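Side-chain contact in hellethionin-D (Helleborus purpurascens, PDB 3SZS), which is a small secreted plant-defence thionin, toxic to animal cells and apparently acting at the cell membrane, though its precise function is not known: residues G20-Q23 against P24-G27. Numbering follows the deposited sequence.
Sequences GGSQ and PTCG. With NA (sodium ion), chain J; NA (sodium ion), chain L.
Ser22 O accepts the N-H of Cys26 (N to O 2.9 Å), which is tilted 19° from the carbonyl plane, and Gln23 O that of Gly27, two consecutive i to i+4 bonds that wind the first turn of helix 23-29. Ser22 is the N-cap of this helix, the second of the antiparallel helix pair in the thionin fold. Its OG sits between its own backbone N and carbonyl carbon (chi1 68°), which brings the hydroxyl to the first-turn N-H of Thr25 for a weak capping bond, 3.3 Å from Thr25 N to Ser22 OG. Thr25 meets it a second time: chi1 of -77° sets OG1 beside its own backbone N, 3.2 Å from Ser22 OG, to which it donates, again weakly. Thr25 OG1 also binds the sodium ion of chain J. Pro24 follows the cap, its ring CD 3.5 Å from Ser22 OG; having no N-H to donate, proline costs nothing in the first turn, where N-H groups lack a carbonyl partner within the helix. Before the cap, Gly20, at positive phi, closes a Schellman motif that ends helix 7-18, and Gly21 O, Arg17 O and a water bind the other sodium ion. The buried Cys26 sulfur is disulfide-bonded to Cys16, tying helix 7-18 to helix 23-29; Cys26 SG lies 3.3 Å from Ser22 O.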
# COMPACT_ATOMS: atom_id res chain seq x y z
N GLY A 20 10.03 8.05 -0.25
CA GLY A 20 10.43 8.10 1.15
C GLY A 20 9.38 7.75 2.20
O GLY A 20 9.65 7.84 3.40
N GLY A 21 8.18 7.39 1.78
CA GLY A 21 7.11 7.16 2.75
C GLY A 21 7.23 5.85 3.51
O GLY A 21 7.61 4.83 2.94
N SER A 22 6.92 5.89 4.80
CA SER A 22 6.86 4.69 5.62
C SER A 22 5.66 3.83 5.26
O SER A 22 4.75 4.29 4.57
CB SER A 22 6.78 5.08 7.10
OG SER A 22 5.55 5.70 7.42
N GLN A 23 5.66 2.58 5.70
CA GLN A 23 4.55 1.69 5.41
C GLN A 23 3.22 2.26 5.94
O GLN A 23 2.25 2.37 5.19
CB GLN A 23 4.81 0.28 5.94
CG GLN A 23 5.88 -0.47 5.15
CD GLN A 23 6.12 -1.89 5.67
OE1 GLN A 23 5.85 -2.19 6.83
NE2 GLN A 23 6.61 -2.75 4.80
N PRO A 24 3.18 2.64 7.23
CA PRO A 24 1.90 3.15 7.71
C PRO A 24 1.42 4.42 6.99
O PRO A 24 0.23 4.54 6.69
CB PRO A 24 2.15 3.38 9.21
CG PRO A 24 3.30 2.53 9.54
CD PRO A 24 4.17 2.58 8.32
N THR A 25 2.34 5.33 6.67
CA THR A 25 2.02 6.55 5.90
C THR A 25 1.42 6.22 4.56
O THR A 25 0.32 6.69 4.19
CB THR A 25 3.27 7.43 5.68
OG1 THR A 25 3.56 8.13 6.89
CG2 THR A 25 3.06 8.45 4.50
N CYS A 26 2.11 5.35 3.84
CA CYS A 26 1.65 5.02 2.49
C CYS A 26 0.32 4.27 2.52
O CYS A 26 -0.52 4.42 1.63
CB CYS A 26 2.75 4.27 1.74
SG CYS A 26 4.21 5.32 1.48
N GLY A 27 0.12 3.47 3.57
CA GLY A 27 -1.16 2.80 3.75
C GLY A 27 -2.27 3.80 3.99
O GLY A 27 -3.38 3.63 3.48
NA NA J . 2.36 7.14 9.35
NA NA L . 10.26 4.43 1.76
O HOH W 1 11.58 2.14 1.39